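Local structure of extracellular protein containing a SCP domain (Bacillus anthracis, 4IFA) at residues Y79-Y84 against Y91-V96; V101-V106 against G179-D184. The protein is of unknown function but is an extracellular protein with an SCP (CAP-family) domain, probably linked to virulence and considered a vaccine candidate. All blocks are in the same frame, centred on the assembly; numbering follows the deposited sequence.

Contact 1: residues Y79-Y84 against Y91-V96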
loop_
_atom_site.group_PDB
_atom_site.type_symbol
_atom_site.label_atom_id
_atom_site.label_comp_id
_atom_site.label_asym_id
_atom_site.label_seq_id
_atom_site.Cartn_x
_atom_site.Cartn_y
_atom_site.Cartn_z
ATOM N N TYR A 79 7.598 11.485 6.770
ATOM C CA TYR A 79 7.910 11.734 5.368
ATOM C C TYR A 79 6.618 12.103 4.633
ATOM O O TYR A 79 5.507 11.773 5.089
ATOM C CB TYR A 79 8.624 10.550 4.689
ATOM C CG TYR A 79 7.878 9.230 4.784
ATOM C CD1 TYR A 79 6.811 8.931 3.927
ATOM C CD2 TYR A 79 8.215 8.284 5.758
ATOM C CE1 TYR A 79 6.123 7.723 4.032
ATOM C CE2 TYR A 79 7.523 7.076 5.851
ATOM C CZ TYR A 79 6.484 6.828 5.013
ATOM O OH TYR A 79 5.797 5.635 5.112
ATOM N N GLU A 80 6.767 12.804 3.521
ATOM C CA GLU A 80 5.681 13.129 2.603
ATOM C C GLU A 80 5.793 12.165 1.424
ATOM O O GLU A 80 6.893 11.879 0.903
ATOM C CB GLU A 80 5.800 14.565 2.078
ATOM C CG GLU A 80 5.574 15.665 3.081
ATOM C CD GLU A 80 5.833 17.001 2.453
ATOM O OE1 GLU A 80 7.018 17.397 2.352
ATOM O OE2 GLU A 80 4.859 17.664 2.071
ATOM N N TRP A 81 4.657 11.665 0.987
ATOM C CA TRP A 81 4.620 10.831 -0.201
ATOM C C TRP A 81 4.574 11.676 -1.458
ATOM O O TRP A 81 3.713 12.580 -1.591
ATOM C CB TRP A 81 3.418 9.897 -0.214
ATOM C CG TRP A 81 3.378 8.758 0.735
ATOM C CD1 TRP A 81 2.486 8.572 1.773
ATOM C CD2 TRP A 81 4.176 7.578 0.679
ATOM N NE1 TRP A 81 2.701 7.350 2.353
ATOM C CE2 TRP A 81 3.703 6.703 1.686
ATOM C CE3 TRP A 81 5.238 7.173 -0.125
ATOM C CZ2 TRP A 81 4.272 5.449 1.905
ATOM C CZ3 TRP A 81 5.787 5.926 0.088
ATOM C CH2 TRP A 81 5.319 5.093 1.122
ATOM N N TRP A 82 5.462 11.380 -2.396
ATOM C CA TRP A 82 5.484 11.976 -3.734
ATOM C C TRP A 82 4.957 10.832 -4.610
ATOM O O TRP A 82 5.664 9.817 -4.827
ATOM C CB TRP A 82 6.906 12.365 -4.139
ATOM C CG TRP A 82 7.493 13.575 -3.491
ATOM C CD1 TRP A 82 7.253 14.053 -2.238
ATOM C CD2 TRP A 82 8.517 14.384 -4.052
ATOM N NE1 TRP A 82 8.043 15.173 -2.007
ATOM C CE2 TRP A 82 8.822 15.399 -3.110
ATOM C CE3 TRP A 82 9.198 14.366 -5.275
ATOM C CZ2 TRP A 82 9.794 16.385 -3.353
ATOM C CZ3 TRP A 82 10.139 15.364 -5.526
ATOM C CH2 TRP A 82 10.451 16.339 -4.560
ATOM N N VAL A 83 3.770 10.992 -5.179
ATOM C CA VAL A 83 3.088 9.903 -5.873
ATOM C C VAL A 83 3.148 10.088 -7.380
ATOM O O VAL A 83 2.750 11.122 -7.900
ATOM C CB VAL A 83 1.607 9.886 -5.464
ATOM C CG1 VAL A 83 0.854 8.760 -6.135
ATOM C CG2 VAL A 83 1.506 9.719 -3.951
ATOM N N TYR A 84 3.612 9.057 -8.078
ATOM C CA TYR A 84 3.686 8.989 -9.533
ATOM C C TYR A 84 2.685 7.932 -10.013
ATOM O O TYR A 84 3.040 6.771 -10.205
ATOM C CB TYR A 84 5.120 8.635 -9.969
ATOM C CG TYR A 84 6.100 9.729 -9.607
ATOM C CD1 TYR A 84 6.449 10.715 -10.514
ATOM C CD2 TYR A 84 6.666 9.789 -8.326
ATOM C CE1 TYR A 84 7.329 11.757 -10.170
ATOM C CE2 TYR A 84 7.531 10.816 -7.965
ATOM C CZ TYR A 84 7.890 11.772 -8.889
ATOM O OH TYR A 84 8.758 12.786 -8.521
ATOM N N TYR A 91 3.667 2.700 -11.702
ATOM C CA TYR A 91 3.306 3.287 -10.403
ATOM C C TYR A 91 4.382 3.131 -9.383
ATOM O O TYR A 91 4.874 2.017 -9.112
ATOM C CB TYR A 91 1.998 2.645 -9.855
ATOM C CG TYR A 91 1.465 3.280 -8.592
ATOM C CD1 TYR A 91 0.358 4.082 -8.643
ATOM C CD2 TYR A 91 2.108 3.124 -7.380
ATOM C CE1 TYR A 91 -0.123 4.734 -7.507
ATOM C CE2 TYR A 91 1.662 3.780 -6.226
ATOM C CZ TYR A 91 0.548 4.589 -6.305
ATOM O OH TYR A 91 0.053 5.216 -5.179
ATOM N N VAL A 92 4.789 4.279 -8.826
ATOM C CA VAL A 92 5.702 4.324 -7.715
ATOM C C VAL A 92 5.371 5.558 -6.876
ATOM O O VAL A 92 4.852 6.570 -7.394
ATOM C CB VAL A 92 7.181 4.349 -8.156
ATOM C CG1 VAL A 92 7.492 5.507 -9.039
ATOM C CG2 VAL A 92 8.135 4.331 -6.945
ATOM N N GLN A 93 5.598 5.429 -5.576
ATOM C CA GLN A 93 5.485 6.577 -4.661
ATOM C C GLN A 93 6.713 6.567 -3.778
ATOM O O GLN A 93 7.172 5.524 -3.298
ATOM C CB GLN A 93 4.177 6.508 -3.853
ATOM C CG GLN A 93 3.974 5.236 -3.060
ATOM C CD GLN A 93 2.598 5.157 -2.386
ATOM O OE1 GLN A 93 1.583 5.283 -3.068
ATOM N NE2 GLN A 93 2.558 4.906 -1.072
ATOM N N PHE A 94 7.319 7.742 -3.635
ATOM C CA PHE A 94 8.561 7.959 -2.855
ATOM C C PHE A 94 8.244 8.751 -1.607
ATOM O O PHE A 94 7.430 9.671 -1.644
ATOM C CB PHE A 94 9.597 8.757 -3.659
ATOM C CG PHE A 94 10.099 8.092 -4.916
ATOM C CD1 PHE A 94 11.272 7.344 -4.897
ATOM C CD2 PHE A 94 9.419 8.216 -6.120
ATOM C CE1 PHE A 94 11.781 6.755 -6.048
ATOM C CE2 PHE A 94 9.922 7.623 -7.291
ATOM C CZ PHE A 94 11.101 6.891 -7.252
ATOM N N GLY A 95 8.883 8.414 -0.508
ATOM C CA GLY A 95 8.730 9.172 0.739
ATOM C C GLY A 95 9.943 10.055 0.946
ATOM O O GLY A 95 11.103 9.556 0.965
ATOM N N VAL A 96 9.696 11.363 1.123
ATOM C CA VAL A 96 10.705 12.396 1.288
ATOM C C VAL A 96 10.588 13.032 2.673
ATOM O O VAL A 96 9.509 13.510 3.066
ATOM C CB VAL A 96 10.528 13.464 0.177
ATOM C CG1 VAL A 96 11.469 14.612 0.355
ATOM C CG2 VAL A 96 10.694 12.873 -1.221
HETATM O O HOH W 1 9.116 16.323 3.247
#
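Strands 80-84 and 92-96 form a beta hairpin within the antiparallel sheet of the CAP-associated region. Trp-82 and Phe-94 are a hydrogen-bonded pair at its middle, with Glu-80 and Val-96 on one side and Tyr-84 and Val-92 on the other. The shortest of the backbone bonds runs from Trp-82 N to Phe-94 O at 2.7 Å. The bond from Val-92 N to Tyr-84 O, next to the turn, is weak.

Trp-81, Val-83, Gln-93 and Tyr-91 carry the packing on one face. Gln-93 points NE2 over one face of the Trp-81 indole, with NE2 3.5 Å from Trp-81 CZ2. The amide plane is tilted 58° from the ring. The ring of Tyr-79 meets the opposite face of the same indole. The Gln-93 chain turns at chi1 (56°), with CG between the backbone N and the carbonyl carbon, and then runs extended to the amide. Its OE1 accepts a 2.6 Å bond from Tyr-91 OH, in the carbonyl plane. NE2 also bonds Gln-223 of helix 210-234. Val-83 CG1 touches Tyr-91 OH at 3.8 Å.

The other face holds Glu-80, Trp-82, Tyr-84, Val-92, Phe-94 and Val-96. A methyl of Val-96, CG2, sits over the five-membered ring of Trp-82 in a CH-pi contact, 3.6 Å from NE1. Tyr-84 and Phe-94 meet at 3.7 Å between CE2 and CD2, their planes at 90°. Trp-66 of helix 59-66 packs edge-to-face with both rings, and Tyr-84 OH bonds Gly-67 O. A water donates to Glu-80 OE1 and to Val-96 O, 2.8 Å away.

The Gln-93 amide is thus held at both ends. Tyr-91 and helix 210-234 fix its rotation, while NE2 rests over one face of the Trp-81 indole.

Contact 2: residues V101-V106 against G179-D184; sequences VVTAYV and GVRYMD
Backbone hydrogen bonds join Val-106 with Val-180 and Ala-104 with Tyr-182, two antiparallel hydrogen-bonded pairs at the centre of the seven-stranded sheet. Val-106 N to Val-180 O is 2.8 Å with an N-H...O angle of 174°. Asp-184 N reaches Val-102 O at 3.1 Å, where strand 176-183 gives way to a helix.

One side-chain bond across the strands is added to this pattern. Thr-103 OG1 donates to Tyr-182 O at 2.7 Å, in the carbonyl plane. With chi1 at -171°, OG1 stands opposite the threonine's own N and points to Tyr-182 O. That oxygen also accepts from Ala-104 N at 3.0 Å, tilted 28° from the carbonyl plane. A water bridges the threonine hydroxyl and Arg-181 NH1, lying at the edge of the guanidinium. The same NH1 forms a salt bridge with Asp-297. Another water joins Val-101 O to Asp-184 OD2. Asp-184 is the N-cap of helix 185-191: its side chain caps a backbone N there, and OD1 bonds Thr-187.

Packing differs on the two faces. Beside Thr-103, the CG of selenomethionine Met-183 touches OG1. Further along, Arg-181 CB meets the edge of the Tyr-105 ring, 3.9 Å from CD1. On the other face Val-106 CG2 approaches Tyr-182 CE2 at 4.2 Å. Val-180 CG1, from the same strand as Tyr-182, lies over one face of that ring near its rim. Near the helix, the carboxylate of Asp-184 lies against Val-102 CB, with OD2 at 3.4 Å.

Tyr-182 O, in a buried residue, is satisfied by two donors, one backbone and one side chain. Arg-181 is buried, and Asp-297 probably balances its charge.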
loop_
_atom_site.group_PDB
_atom_site.type_symbol
_atom_site.label_atom_id
_atom_site.label_comp_id
_atom_site.label_asym_id
_atom_site.label_seq_id
_atom_site.Cartn_x
_atom_site.Cartn_y
_atom_site.Cartn_z
ATOM N N VAL A 101 15.299 11.129 0.273
ATOM C CA VAL A 101 14.421 10.008 -0.068
ATOM C C VAL A 101 14.677 8.883 0.941
ATOM O O VAL A 101 15.796 8.375 1.018
ATOM C CB VAL A 101 14.600 9.530 -1.505
ATOM C CG1 VAL A 101 13.684 8.347 -1.759
ATOM C CG2 VAL A 101 14.300 10.644 -2.514
ATOM N N VAL A 102 13.680 8.556 1.753
ATOM C CA VAL A 102 13.805 7.591 2.841
ATOM C C VAL A 102 13.046 6.277 2.639
ATOM O O VAL A 102 13.321 5.301 3.325
ATOM C CB VAL A 102 13.402 8.227 4.208
ATOM C CG1 VAL A 102 14.297 9.468 4.502
ATOM C CG2 VAL A 102 11.924 8.573 4.333
ATOM N N THR A 103 12.124 6.256 1.691
ATOM C CA THR A 103 11.302 5.076 1.420
ATOM C C THR A 103 10.699 5.175 0.054
ATOM O O THR A 103 10.684 6.247 -0.544
ATOM C CB THR A 103 10.214 4.943 2.533
ATOM O OG1 THR A 103 9.505 3.683 2.447
ATOM C CG2 THR A 103 9.195 6.048 2.481
ATOM N N ALA A 104 10.208 4.046 -0.475
ATOM C CA ALA A 104 9.441 4.050 -1.727
ATOM C C ALA A 104 8.606 2.796 -1.769
ATOM O O ALA A 104 9.005 1.782 -1.213
ATOM C CB ALA A 104 10.345 4.124 -2.984
ATOM N N TYR A 105 7.464 2.881 -2.434
ATOM C CA TYR A 105 6.642 1.721 -2.696
ATOM C C TYR A 105 6.407 1.631 -4.203
ATOM O O TYR A 105 5.882 2.555 -4.838
ATOM C CB TYR A 105 5.295 1.798 -1.970
ATOM C CG TYR A 105 4.432 0.594 -2.258
ATOM C CD1 TYR A 105 4.806 -0.647 -1.805
ATOM C CD2 TYR A 105 3.254 0.687 -3.019
ATOM C CE1 TYR A 105 4.059 -1.785 -2.065
ATOM C CE2 TYR A 105 2.507 -0.490 -3.294
ATOM C CZ TYR A 105 2.925 -1.685 -2.807
ATOM O OH TYR A 105 2.174 -2.860 -3.020
ATOM N N VAL A 106 6.779 0.473 -4.764
ATOM C CA VAL A 106 6.631 0.132 -6.174
ATOM C C VAL A 106 5.473 -0.807 -6.390
ATOM O O VAL A 106 5.409 -1.859 -5.747
ATOM C CB VAL A 106 7.933 -0.558 -6.694
ATOM C CG1 VAL A 106 7.732 -1.019 -8.145
ATOM C CG2 VAL A 106 9.123 0.390 -6.564
ATOM N N GLY A 179 4.364 -6.117 -5.052
ATOM C CA GLY A 179 4.873 -4.772 -4.678
ATOM C C GLY A 179 6.158 -4.868 -3.921
ATOM O O GLY A 179 6.488 -5.935 -3.393
ATOM N N VAL A 180 6.916 -3.752 -3.894
ATOM C CA VAL A 180 8.168 -3.717 -3.137
ATOM C C VAL A 180 8.174 -2.390 -2.372
ATOM O O VAL A 180 8.030 -1.326 -2.976
ATOM C CB VAL A 180 9.411 -3.771 -4.045
ATOM C CG1 VAL A 180 10.688 -3.656 -3.229
ATOM C CG2 VAL A 180 9.422 -5.094 -4.863
ATOM N N ARG A 181 8.346 -2.478 -1.048
ATOM C CA ARG A 181 8.497 -1.295 -0.203
ATOM C C ARG A 181 9.924 -1.203 0.283
ATOM O O ARG A 181 10.327 -1.952 1.144
ATOM C CB ARG A 181 7.506 -1.296 0.983
ATOM C CG ARG A 181 7.510 0.002 1.756
ATOM C CD ARG A 181 6.962 -0.186 3.155
ATOM N NE ARG A 181 5.565 -0.617 3.255
ATOM C CZ ARG A 181 4.497 0.165 3.409
ATOM N NH1 ARG A 181 4.587 1.466 3.383
ATOM N NH2 ARG A 181 3.296 -0.386 3.560
ATOM N N TYR A 182 10.689 -0.233 -0.234
ATOM C CA TYR A 182 12.032 0.004 0.209
ATOM C C TYR A 182 11.970 0.949 1.408
ATOM O O TYR A 182 11.167 1.879 1.398
ATOM C CB TYR A 182 12.845 0.704 -0.870
ATOM C CG TYR A 182 13.013 -0.137 -2.128
ATOM C CD1 TYR A 182 13.770 -1.287 -2.110
ATOM C CD2 TYR A 182 12.457 0.255 -3.343
ATOM C CE1 TYR A 182 13.941 -2.068 -3.263
ATOM C CE2 TYR A 182 12.641 -0.481 -4.483
ATOM C CZ TYR A 182 13.397 -1.629 -4.461
ATOM O OH TYR A 182 13.562 -2.363 -5.621
HETATM N N MSE A 183 12.780 0.664 2.418
HETATM C CA MSE A 183 12.837 1.507 3.618
HETATM C C MSE A 183 14.222 1.611 4.172
HETATM O O MSE A 183 14.937 0.619 4.202
HETATM C CB MSE A 183 11.983 0.870 4.717
HETATM C CG MSE A 183 10.504 0.774 4.419
HETATM SE SE MSE A 183 9.502 -0.171 5.874
HETATM C CE MSE A 183 9.968 -1.944 5.319
ATOM N N ASP A 184 14.617 2.803 4.617
ATOM C CA ASP A 184 15.861 2.950 5.370
ATOM C C ASP A 184 15.592 2.431 6.813
ATOM O O ASP A 184 14.453 2.065 7.162
ATOM C CB ASP A 184 16.427 4.403 5.306
ATOM C CG ASP A 184 15.530 5.453 5.948
ATOM O OD1 ASP A 184 14.472 5.139 6.542
ATOM O OD2 ASP A 184 15.907 6.645 5.856
HETATM O O HOH W 2 17.551 7.345 3.163
HETATM O O HOH W 3 6.963 3.288 3.619
#

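How the contacts relate
From the N terminus, contact 1 comes first. It closes the short loop between residues 79-84 and 91-96 as a hairpin. The chain then turns into strand 100-106, which pairs back on strand 92-97. Two hydrogen bonds probably join these strands, Gln-93 O with Tyr-105 N and Gly-95 N with Thr-103 O. Val-102 and Thr-103 both face Gly-95 in a classic beta bulge. Contact 2 closes a much longer loop, with 72 residues between its segments. The two contacts are in series and do not nest. Together they set four neighbouring strands, 80-84, 92-97, 100-106 and 176-183, side by side in one antiparallel sheet.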